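Local coordinates for protein putative Type I topoisomerase (Deinococcus radiodurans, PDB 3M4A) that binds DNA and probably changes its topology by ATP-independent breakage, passage and rejoining of a single strand, at residues A125-L130 with W202-V207; G151-R156 with I217-L222; P119-M124 with N223-E228. One frame throughout, in Å; residues are numbered along the deposited sequence. Where two conformers were deposited one is given.

Contact 1. Residues A125-L130 with W202-V207. With ACY (acetic acid), chain D; nucleotides of chain B.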
loop_
_atom_site.group_PDB
_atom_site.type_symbol
_atom_site.label_atom_id
_atom_site.label_comp_id
_atom_site.label_asym_id
_atom_site.label_seq_id
_atom_site.Cartn_x
_atom_site.Cartn_y
_atom_site.Cartn_z
ATOM N N ALA A 125 -6.003 8.628 5.940
ATOM C CA ALA A 125 -4.883 7.878 6.520
ATOM C C ALA A 125 -5.335 6.486 6.977
ATOM O O ALA A 125 -4.593 5.497 6.802
ATOM C CB ALA A 125 -4.253 8.665 7.692
ATOM N N LEU A 126 -6.524 6.392 7.572
ATOM C CA LEU A 126 -7.084 5.099 7.996
ATOM C C LEU A 126 -7.320 4.199 6.768
ATOM O O LEU A 126 -6.995 2.996 6.759
ATOM C CB LEU A 126 -8.402 5.311 8.751
ATOM C CG LEU A 126 -8.313 5.958 10.135
ATOM C CD1 LEU A 126 -9.684 6.441 10.610
ATOM C CD2 LEU A 126 -7.749 4.915 11.124
ATOM N N MET A 127 -7.864 4.792 5.713
ATOM C CA MET A 127 -8.103 4.052 4.471
ATOM C C MET A 127 -6.806 3.576 3.827
ATOM O O MET A 127 -6.750 2.463 3.324
ATOM C CB MET A 127 -8.920 4.908 3.486
ATOM C CG MET A 127 -10.339 5.163 3.955
ATOM S SD MET A 127 -11.151 6.470 3.008
ATOM C CE MET A 127 -11.835 5.482 1.679
ATOM N N THR A 128 -5.765 4.410 3.884
ATOM C CA THR A 128 -4.451 4.080 3.340
ATOM C C THR A 128 -3.838 2.944 4.151
ATOM O O THR A 128 -3.242 2.027 3.592
ATOM C CB THR A 128 -3.518 5.287 3.310
ATOM O OG1 THR A 128 -4.100 6.310 2.491
ATOM C CG2 THR A 128 -2.171 4.904 2.696
ATOM N N ARG A 129 -4.002 2.985 5.467
ATOM C CA ARG A 129 -3.541 1.853 6.286
ATOM C C ARG A 129 -4.259 0.574 5.875
ATOM O O ARG A 129 -3.646 -0.478 5.772
ATOM C CB ARG A 129 -3.690 2.117 7.789
ATOM C CG ARG A 129 -3.161 0.969 8.647
ATOM C CD ARG A 129 -3.079 1.368 10.092
ATOM N NE ARG A 129 -2.000 2.336 10.279
ATOM C CZ ARG A 129 -1.694 2.903 11.440
ATOM N NH1 ARG A 129 -2.320 2.570 12.556
ATOM N NH2 ARG A 129 -0.701 3.770 11.484
ATOM N N LEU A 130 -5.557 0.646 5.639
ATOM C CA LEU A 130 -6.297 -0.552 5.181
ATOM C C LEU A 130 -5.818 -1.096 3.815
ATOM O O LEU A 130 -5.735 -2.301 3.634
ATOM C CB LEU A 130 -7.793 -0.277 5.158
ATOM C CG LEU A 130 -8.412 -0.154 6.555
ATOM C CD1 LEU A 130 -9.800 0.475 6.495
ATOM C CD2 LEU A 130 -8.456 -1.549 7.206
ATOM N N TRP A 202 -23.088 4.544 4.584
ATOM C CA TRP A 202 -21.710 4.482 4.077
ATOM C C TRP A 202 -20.713 4.435 5.225
ATOM O O TRP A 202 -20.964 4.982 6.301
ATOM C CB TRP A 202 -21.412 5.686 3.185
ATOM C CG TRP A 202 -22.319 5.755 2.010
ATOM C CD1 TRP A 202 -23.380 6.612 1.835
ATOM C CD2 TRP A 202 -22.286 4.918 0.858
ATOM N NE1 TRP A 202 -23.995 6.360 0.636
ATOM C CE2 TRP A 202 -23.342 5.330 0.011
ATOM C CE3 TRP A 202 -21.458 3.866 0.443
ATOM C CZ2 TRP A 202 -23.593 4.727 -1.211
ATOM C CZ3 TRP A 202 -21.714 3.257 -0.777
ATOM C CH2 TRP A 202 -22.775 3.698 -1.596
ATOM N N LEU A 203 -19.572 3.784 4.990
ATOM C CA LEU A 203 -18.607 3.563 6.056
ATOM C C LEU A 203 -17.623 4.729 6.217
ATOM O O LEU A 203 -17.438 5.233 7.326
ATOM C CB LEU A 203 -17.846 2.260 5.806
ATOM C CG LEU A 203 -16.886 1.826 6.918
ATOM C CD1 LEU A 203 -17.545 1.815 8.310
ATOM C CD2 LEU A 203 -16.313 0.443 6.578
ATOM N N PHE A 204 -16.985 5.142 5.117
ATOM C CA PHE A 204 -15.884 6.110 5.192
ATOM C C PHE A 204 -16.429 7.503 4.973
ATOM O O PHE A 204 -16.691 7.919 3.842
ATOM C CB PHE A 204 -14.733 5.749 4.239
ATOM C CG PHE A 204 -14.057 4.467 4.622
ATOM C CD1 PHE A 204 -14.250 3.319 3.884
ATOM C CD2 PHE A 204 -13.293 4.402 5.795
ATOM C CE1 PHE A 204 -13.671 2.129 4.281
ATOM C CE2 PHE A 204 -12.700 3.225 6.190
ATOM C CZ PHE A 204 -12.889 2.087 5.445
ATOM N N GLN A 205 -16.643 8.181 6.096
ATOM C CA GLN A 205 -17.150 9.538 6.130
ATOM C C GLN A 205 -16.258 10.394 7.007
ATOM O O GLN A 205 -15.597 9.900 7.915
ATOM C CB GLN A 205 -18.558 9.543 6.713
ATOM C CG GLN A 205 -19.576 8.729 5.928
ATOM C CD GLN A 205 -20.959 8.812 6.541
ATOM O OE1 GLN A 205 -21.798 9.604 6.098
ATOM N NE2 GLN A 205 -21.198 8.021 7.579
ATOM N N THR A 206 -16.286 11.695 6.761
ATOM C CA THR A 206 -15.523 12.645 7.559
ATOM C C THR A 206 -16.519 13.621 8.178
ATOM O O THR A 206 -17.540 13.895 7.572
ATOM C CB THR A 206 -14.482 13.380 6.693
ATOM O OG1 THR A 206 -13.805 14.381 7.464
ATOM C CG2 THR A 206 -15.124 14.031 5.458
ATOM N N VAL A 207 -16.219 14.085 9.388
ATOM C CA VAL A 207 -17.035 15.050 10.136
ATOM C C VAL A 207 -16.188 16.291 10.392
ATOM O O VAL A 207 -15.043 16.164 10.829
ATOM C CB VAL A 207 -17.447 14.470 11.510
ATOM C CG1 VAL A 207 -18.132 15.535 12.377
ATOM C CG2 VAL A 207 -18.333 13.259 11.338
HETATM C C ACY D . -0.087 2.532 7.116
HETATM O O ACY D . -0.461 3.224 8.093
HETATM O OXT ACY D . 0.116 1.301 7.202
HETATM C CH3 ACY D . 0.136 3.213 5.800
ATOM P P DC B 10 -0.292 5.003 14.977
ATOM O OP1 DC B 10 0.486 5.243 13.766
ATOM O OP2 DC B 10 -1.320 3.936 14.934
ATOM O "O5'" DC B 10 0.738 4.602 16.121
ATOM C "C5'" DC B 10 1.886 5.437 16.349
ATOM C "C4'" DC B 10 2.584 5.002 17.614
ATOM O "O4'" DC B 10 1.735 5.277 18.770
ATOM C "C3'" DC B 10 2.923 3.511 17.691
ATOM O "O3'" DC B 10 4.177 3.327 18.309
ATOM C "C2'" DC B 10 1.838 2.947 18.580
ATOM C "C1'" DC B 10 1.733 4.094 19.568
ATOM N N1 DC B 10 0.523 4.111 20.406
ATOM C C2 DC B 10 0.610 4.749 21.650
ATOM O O2 DC B 10 1.688 5.267 22.002
ATOM N N3 DC B 10 -0.478 4.769 22.444
ATOM C C4 DC B 10 -1.615 4.193 22.059
ATOM N N4 DC B 10 -2.656 4.259 22.885
ATOM C C5 DC B 10 -1.726 3.547 20.791
ATOM C C6 DC B 10 -0.639 3.523 20.012
#
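Phe204 lays its ring against Met127 and Leu130, three positions apart on the helix. Just before it, Leu203 serves as backing: its CG sits over the centre of the ring face opposite the one that Met127 takes. At Phe204, CG stands beside the backbone N and anti to the carbonyl carbon (chi1 -66°), which carries the ring to the helix. Met127 CG lies over the ring, offset toward the rim and 3.8 Å from the Phe204 centroid, a CH-pi contact. Met127 SD adds an oblique Met-aromatic contact at 4.4 Å from that centroid. Leu130 CD1 meets Phe204 CZ at 3.6 Å. Farther on, Thr206 OG1 bonds Leu118 O. The helix is polar on its DNA flank: Arg129 NE gives a nearly straight bond to O of an acetic acid, probably from the crystallisation liquor. Arg129 NH1 reaches OP2 of DC10 of chain B (2.9 Å), and Arg129 NH2 reaches OP1 of DC10 (3.0 Å). A leucine in place of Arg129 would probably leave that phosphate without its two-pronged grip and remove the salt bridge to Asp185. The chemistry thus divides: buried apolar packing seats the helix on Phe204, and charge on another flank holds the DNA backbone.

Contact 2. Residues G151-R156 with I217-L222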
loop_
_atom_site.group_PDB
_atom_site.type_symbol
_atom_site.label_atom_id
_atom_site.label_comp_id
_atom_site.label_asym_id
_atom_site.label_seq_id
_atom_site.Cartn_x
_atom_site.Cartn_y
_atom_site.Cartn_z
ATOM N N GLY A 151 -15.532 -1.889 -3.220
ATOM C CA GLY A 151 -14.121 -1.762 -2.919
ATOM C C GLY A 151 -14.027 -0.884 -1.694
ATOM O O GLY A 151 -15.037 -0.495 -1.141
ATOM N N LEU A 152 -12.828 -0.536 -1.269
ATOM C CA LEU A 152 -12.684 0.170 0.005
ATOM C C LEU A 152 -13.527 1.453 0.083
ATOM O O LEU A 152 -14.230 1.678 1.074
ATOM C CB LEU A 152 -11.213 0.475 0.263
ATOM C CG LEU A 152 -10.925 1.092 1.630
ATOM C CD1 LEU A 152 -11.194 0.093 2.756
ATOM C CD2 LEU A 152 -9.472 1.610 1.662
ATOM N N SER A 153 -13.464 2.286 -0.955
ATOM C CA SER A 153 -14.095 3.614 -0.916
ATOM C C SER A 153 -15.616 3.565 -1.056
ATOM O O SER A 153 -16.289 4.563 -0.810
ATOM C CB SER A 153 -13.487 4.556 -1.950
ATOM O OG SER A 153 -13.826 4.200 -3.273
ATOM N N THR A 154 -16.145 2.405 -1.438
ATOM C CA THR A 154 -17.575 2.204 -1.614
ATOM C C THR A 154 -18.175 1.238 -0.574
ATOM O O THR A 154 -19.324 0.828 -0.693
ATOM C CB THR A 154 -17.865 1.756 -3.073
ATOM O OG1 THR A 154 -17.113 0.583 -3.393
ATOM C CG2 THR A 154 -17.447 2.870 -4.025
ATOM N N LEU A 155 -17.421 0.926 0.486
ATOM C CA LEU A 155 -17.940 0.058 1.522
ATOM C C LEU A 155 -19.066 0.740 2.279
ATOM O O LEU A 155 -19.070 1.954 2.469
ATOM C CB LEU A 155 -16.883 -0.375 2.550
ATOM C CG LEU A 155 -15.777 -1.318 2.104
ATOM C CD1 LEU A 155 -14.957 -1.740 3.322
ATOM C CD2 LEU A 155 -16.350 -2.534 1.388
ATOM N N ARG A 156 -20.017 -0.091 2.676
ATOM C CA ARG A 156 -21.112 0.299 3.509
ATOM C C ARG A 156 -20.834 -0.157 4.935
ATOM O O ARG A 156 -20.033 -1.071 5.176
ATOM C CB ARG A 156 -22.406 -0.335 2.981
ATOM C CG ARG A 156 -22.824 0.216 1.625
ATOM C CD ARG A 156 -23.928 -0.615 1.009
ATOM N NE ARG A 156 -24.466 0.047 -0.178
ATOM C CZ ARG A 156 -25.448 0.950 -0.178
ATOM N NH1 ARG A 156 -26.051 1.323 0.947
ATOM N NH2 ARG A 156 -25.830 1.489 -1.330
ATOM N N ILE A 217 -15.767 10.166 2.028
ATOM C CA ILE A 217 -14.521 10.178 1.275
ATOM C C ILE A 217 -14.710 9.278 0.045
ATOM O O ILE A 217 -14.914 8.067 0.178
ATOM C CB ILE A 217 -13.325 9.636 2.090
ATOM C CG1 ILE A 217 -13.130 10.446 3.378
ATOM C CG2 ILE A 217 -12.068 9.627 1.231
ATOM C CD1 ILE A 217 -12.829 11.938 3.156
ATOM N N HIS A 218 -14.652 9.874 -1.140
ATOM C CA HIS A 218 -14.773 9.153 -2.397
ATOM C C HIS A 218 -13.399 8.788 -2.953
ATOM O O HIS A 218 -12.379 9.325 -2.529
ATOM C CB HIS A 218 -15.523 10.014 -3.426
ATOM C CG HIS A 218 -16.912 10.395 -3.006
ATOM N ND1 HIS A 218 -18.030 9.700 -3.409
ATOM C CD2 HIS A 218 -17.366 11.416 -2.239
ATOM C CE1 HIS A 218 -19.111 10.273 -2.906
ATOM N NE2 HIS A 218 -18.735 11.311 -2.186
ATOM N N SER A 219 -13.384 7.893 -3.934
ATOM C CA SER A 219 -12.137 7.441 -4.558
ATOM C C SER A 219 -11.249 8.574 -5.089
ATOM O O SER A 219 -10.042 8.545 -4.911
ATOM C CB SER A 219 -12.432 6.420 -5.668
ATOM O OG SER A 219 -13.189 6.998 -6.728
ATOM N N THR A 220 -11.827 9.580 -5.741
ATOM C CA THR A 220 -11.008 10.663 -6.294
ATOM C C THR A 220 -10.188 11.389 -5.221
ATOM O O THR A 220 -8.995 11.619 -5.400
ATOM C CB THR A 220 -11.866 11.674 -7.061
ATOM O OG1 THR A 220 -12.608 10.979 -8.066
ATOM C CG2 THR A 220 -10.976 12.766 -7.720
ATOM N N GLU A 221 -10.828 11.693 -4.100
ATOM C CA GLU A 221 -10.172 12.355 -2.979
ATOM C C GLU A 221 -9.070 11.468 -2.370
ATOM O O GLU A 221 -7.964 11.940 -2.116
ATOM C CB GLU A 221 -11.195 12.756 -1.922
ATOM C CG GLU A 221 -10.633 13.712 -0.906
ATOM C CD GLU A 221 -11.630 14.152 0.133
ATOM O OE1 GLU A 221 -12.775 13.657 0.117
ATOM O OE2 GLU A 221 -11.249 15.003 0.973
ATOM N N LEU A 222 -9.363 10.185 -2.176
ATOM C CA LEU A 222 -8.361 9.260 -1.646
ATOM C C LEU A 222 -7.194 9.115 -2.597
ATOM O O LEU A 222 -6.040 9.113 -2.182
ATOM C CB LEU A 222 -8.948 7.878 -1.338
ATOM C CG LEU A 222 -7.953 6.841 -0.793
ATOM C CD1 LEU A 222 -7.250 7.325 0.474
ATOM C CD2 LEU A 222 -8.661 5.503 -0.531
HETATM O O HOH W 1 -15.546 6.120 -4.459
#
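Ser153 and Ser219 meet at the closest point of the two backbones, with CA atoms 5.6 Å apart. The CB of Ser153 is directed at the start of the helix, and its OG lies between the backbone N and the carbonyl carbon (chi1 70°), where it comes against Ser219 CB at 3.6 Å. Direct contact is therefore van der Waals, and the polar link is made by water: water 1 donates to Ser153 OG (2.8 Å) and accepts from Ser219 N (2.8 Å). Ser153 OG is also bonded to Val138 O, its partner in the protein, so the hydroxyl has two partners. Neighbouring His218, the N-cap residue, turns its CB away from the loop, and its ND1 bonds Asp141 instead. The carbonyl oxygens of Ser153 and Ile217 come within 3.9 Å of each other, and the former is satisfied by Arg216 NH2. The loop keeps its own shape: Thr154 OG1 takes a straight bond from Gly151 N (2.9 Å), and Thr154 N returns one to Gly151 O (3.1 Å). This turn, leading from helix 141-147 toward strand 160-163, is thus tied to helix 219-230. The chemistry implies a hydrated junction, in which a water satisfies a first-turn N-H that has no acceptor earlier in the helix, about 14 Å from the nearest DNA atom.

Contact 3. Residues P119-M124 with N223-E228. With nucleotides of chain B.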
loop_
_atom_site.group_PDB
_atom_site.type_symbol
_atom_site.label_atom_id
_atom_site.label_comp_id
_atom_site.label_asym_id
_atom_site.label_seq_id
_atom_site.Cartn_x
_atom_site.Cartn_y
_atom_site.Cartn_z
ATOM N N PRO A 119 -11.373 14.202 10.760
ATOM C CA PRO A 119 -11.167 15.099 9.617
ATOM C C PRO A 119 -10.726 14.329 8.377
ATOM O O PRO A 119 -10.341 13.163 8.485
ATOM C CB PRO A 119 -10.043 16.018 10.089
ATOM C CG PRO A 119 -9.242 15.139 11.032
ATOM C CD PRO A 119 -10.293 14.336 11.758
ATOM N N PRO A 120 -10.789 14.960 7.199
ATOM C CA PRO A 120 -10.552 14.241 5.944
ATOM C C PRO A 120 -9.239 13.462 5.880
ATOM O O PRO A 120 -9.249 12.284 5.511
ATOM C CB PRO A 120 -10.588 15.363 4.901
ATOM C CG PRO A 120 -11.500 16.348 5.501
ATOM C CD PRO A 120 -11.148 16.371 6.942
ATOM N N ARG A 121 -8.129 14.093 6.259
ATOM C CA ARG A 121 -6.830 13.437 6.159
ATOM C C ARG A 121 -6.714 12.274 7.148
ATOM O O ARG A 121 -5.996 11.321 6.875
ATOM C CB ARG A 121 -5.688 14.428 6.358
ATOM C CG ARG A 121 -5.609 15.439 5.229
ATOM C CD ARG A 121 -4.488 16.440 5.462
ATOM N NE ARG A 121 -3.176 15.814 5.400
ATOM C CZ ARG A 121 -2.432 15.649 4.305
ATOM N NH1 ARG A 121 -2.825 16.084 3.114
ATOM N NH2 ARG A 121 -1.264 15.042 4.419
ATOM N N LYS A 122 -7.387 12.352 8.289
ATOM C CA LYS A 122 -7.357 11.221 9.239
ATOM C C LYS A 122 -8.121 10.001 8.672
ATOM O O LYS A 122 -7.634 8.841 8.713
ATOM C CB LYS A 122 -7.907 11.632 10.604
ATOM C CG LYS A 122 -7.962 10.463 11.581
ATOM C CD LYS A 122 -7.998 10.873 13.036
ATOM C CE LYS A 122 -7.847 9.653 13.941
ATOM N NZ LYS A 122 -7.611 10.052 15.365
ATOM N N VAL A 123 -9.298 10.252 8.109
ATOM C CA VAL A 123 -10.078 9.164 7.495
ATOM C C VAL A 123 -9.306 8.580 6.303
ATOM O O VAL A 123 -9.249 7.358 6.135
ATOM C CB VAL A 123 -11.500 9.588 7.099
ATOM C CG1 VAL A 123 -12.279 8.412 6.536
ATOM C CG2 VAL A 123 -12.248 10.120 8.327
ATOM N N MET A 124 -8.682 9.439 5.493
ATOM C CA MET A 124 -7.853 8.956 4.379
ATOM C C MET A 124 -6.606 8.200 4.837
ATOM O O MET A 124 -6.212 7.231 4.195
ATOM C CB MET A 124 -7.511 10.088 3.417
ATOM C CG MET A 124 -8.736 10.517 2.676
ATOM S SD MET A 124 -8.502 11.760 1.391
ATOM C CE MET A 124 -7.878 13.142 2.321
ATOM N N ASN A 223 -7.482 8.996 -3.891
ATOM C CA ASN A 223 -6.396 8.881 -4.859
ATOM C C ASN A 223 -5.488 10.117 -4.883
ATOM O O ASN A 223 -4.296 9.984 -5.090
ATOM C CB ASN A 223 -6.930 8.543 -6.260
ATOM C CG ASN A 223 -7.394 7.083 -6.377
ATOM O OD1 ASN A 223 -6.840 6.186 -5.738
ATOM N ND2 ASN A 223 -8.404 6.846 -7.201
ATOM N N ALA A 224 -6.046 11.305 -4.644
ATOM C CA ALA A 224 -5.237 12.532 -4.517
ATOM C C ALA A 224 -4.327 12.519 -3.291
ATOM O O ALA A 224 -3.179 12.967 -3.347
ATOM C CB ALA A 224 -6.143 13.773 -4.492
ATOM N N TYR A 225 -4.850 12.002 -2.181
ATOM C CA TYR A 225 -4.083 11.830 -0.953
ATOM C C TYR A 225 -2.913 10.880 -1.197
ATOM O O TYR A 225 -1.779 11.168 -0.800
ATOM C CB TYR A 225 -5.006 11.311 0.153
ATOM C CG TYR A 225 -4.346 11.083 1.503
ATOM C CD1 TYR A 225 -4.105 12.142 2.359
ATOM C CD2 TYR A 225 -3.955 9.810 1.906
ATOM C CE1 TYR A 225 -3.507 11.956 3.589
ATOM C CE2 TYR A 225 -3.355 9.600 3.133
ATOM C CZ TYR A 225 -3.140 10.678 3.981
ATOM O OH TYR A 225 -2.536 10.522 5.207
ATOM N N LEU A 226 -3.196 9.754 -1.849
ATOM C CA LEU A 226 -2.154 8.783 -2.204
ATOM C C LEU A 226 -1.091 9.402 -3.120
ATOM O O LEU A 226 0.102 9.201 -2.915
ATOM C CB LEU A 226 -2.750 7.534 -2.856
ATOM C CG LEU A 226 -3.625 6.652 -1.963
ATOM C CD1 LEU A 226 -4.206 5.481 -2.730
ATOM C CD2 LEU A 226 -2.812 6.177 -0.753
ATOM N N ARG A 227 -1.507 10.195 -4.107
ATOM C CA ARG A 227 -0.521 10.892 -4.933
ATOM C C ARG A 227 0.447 11.704 -4.078
ATOM O O ARG A 227 1.656 11.667 -4.304
ATOM C CB ARG A 227 -1.197 11.789 -5.975
ATOM C CG ARG A 227 -1.810 11.022 -7.131
ATOM C CD ARG A 227 -2.014 11.895 -8.374
ATOM N NE ARG A 227 -2.833 13.076 -8.108
ATOM C CZ ARG A 227 -4.161 13.076 -7.955
ATOM N NH1 ARG A 227 -4.859 11.950 -8.030
ATOM N NH2 ARG A 227 -4.800 14.219 -7.721
ATOM N N GLU A 228 -0.082 12.403 -3.074
ATOM C CA GLU A 228 0.749 13.158 -2.149
ATOM C C GLU A 228 1.709 12.274 -1.366
ATOM O O GLU A 228 2.897 12.581 -1.303
ATOM C CB GLU A 228 -0.086 13.971 -1.158
ATOM C CG GLU A 228 0.790 14.714 -0.150
ATOM C CD GLU A 228 0.021 15.378 0.964
ATOM O OE1 GLU A 228 -1.181 15.621 0.785
ATOM O OE2 GLU A 228 0.624 15.648 2.031
ATOM P P DG B 9 -6.082 7.517 17.917
ATOM O OP1 DG B 9 -7.025 7.861 16.811
ATOM O OP2 DG B 9 -6.418 6.437 18.867
ATOM O "O5'" DG B 9 -4.633 7.184 17.335
ATOM C "C5'" DG B 9 -4.007 8.045 16.416
ATOM C "C4'" DG B 9 -2.498 7.863 16.440
ATOM O "O4'" DG B 9 -1.905 8.248 17.704
ATOM C "C3'" DG B 9 -2.050 6.415 16.282
ATOM O "O3'" DG B 9 -0.904 6.399 15.456
ATOM C "C2'" DG B 9 -1.858 5.907 17.721
ATOM C "C1'" DG B 9 -1.300 7.128 18.401
ATOM N N9 DG B 9 -1.676 7.383 19.784
ATOM C C8 DG B 9 -2.916 7.254 20.326
ATOM N N7 DG B 9 -3.016 7.634 21.568
ATOM C C5 DG B 9 -1.740 8.052 21.872
ATOM C C6 DG B 9 -1.220 8.577 23.071
ATOM O O6 DG B 9 -1.788 8.804 24.143
ATOM N N1 DG B 9 0.119 8.867 22.939
ATOM C C2 DG B 9 0.876 8.688 21.808
ATOM N N2 DG B 9 2.172 9.028 21.852
ATOM N N3 DG B 9 0.391 8.226 20.675
ATOM C C4 DG B 9 -0.903 7.898 20.794
#
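Arg121 and Glu228 form the salt bridge of this contact, an end-on grip by both terminal nitrogens. Arg121 NH1 gives a nearly straight bond to the syn side of Glu228 OE1 (2.9 Å), lying close to the guanidinium plane. The second bond is less regular: Arg121 NH2 meets Glu228 OE2 (3.1 Å) from above the carboxylate plane, and the two flat groups are turned 33° apart. A bend at chi3 (66°) brings the guanidinium beside Tyr225, whose CE1 lies over the centre of its face, 3.9 Å from Arg121 NH2. Asp112 makes a salt bridge to Arg121 NE and a hydrogen bond with Tyr225 OH, which probably helps fix the rotation of the arginine. Apolar contact comes from Met124. Its CB stands over the face of the Tyr225 ring, 3.9 Å from the centroid, a CH-pi contact, while its SD packs on Tyr225 CB at 3.7 Å and lies oblique to the ring, a Met-aromatic contact. On a different side of the helix, Lys122 NZ bonds OP1 of DG9 of chain B (2.7 Å), with its chain extended beyond CG. The helical segments 120-124 and 223-228 cross almost at a right angle (-82°), their axes 10.8 Å apart. Through Asp112 the pair is joined to helix 91-113, and Leu226, whose CB turns away from the crossing, packs on helix 235-254.

The three contacts cluster in the catalytic-core family region, on one side of the chain's centre: contact 1 lies about 8 Å from contact 2 and 9 Å from contact 3, and contacts 2 and 3 are about 11 Å apart, centre to centre. Helix 120-134 serves contacts 1 and 3, helix 219-230 contacts 2 and 3. Along the chain contact 3 encloses the others, whose segments alternate. Contacts 1 and 2 are stitched by the probable backbone bonds of Phe204 O with Ile217 N (3.0 Å) and Leu203 N with Leu155 O (3.2 Å). The DNA-contacting helix 120-134 is thereby packed against the loop, hairpin and helix that follow it in sequence.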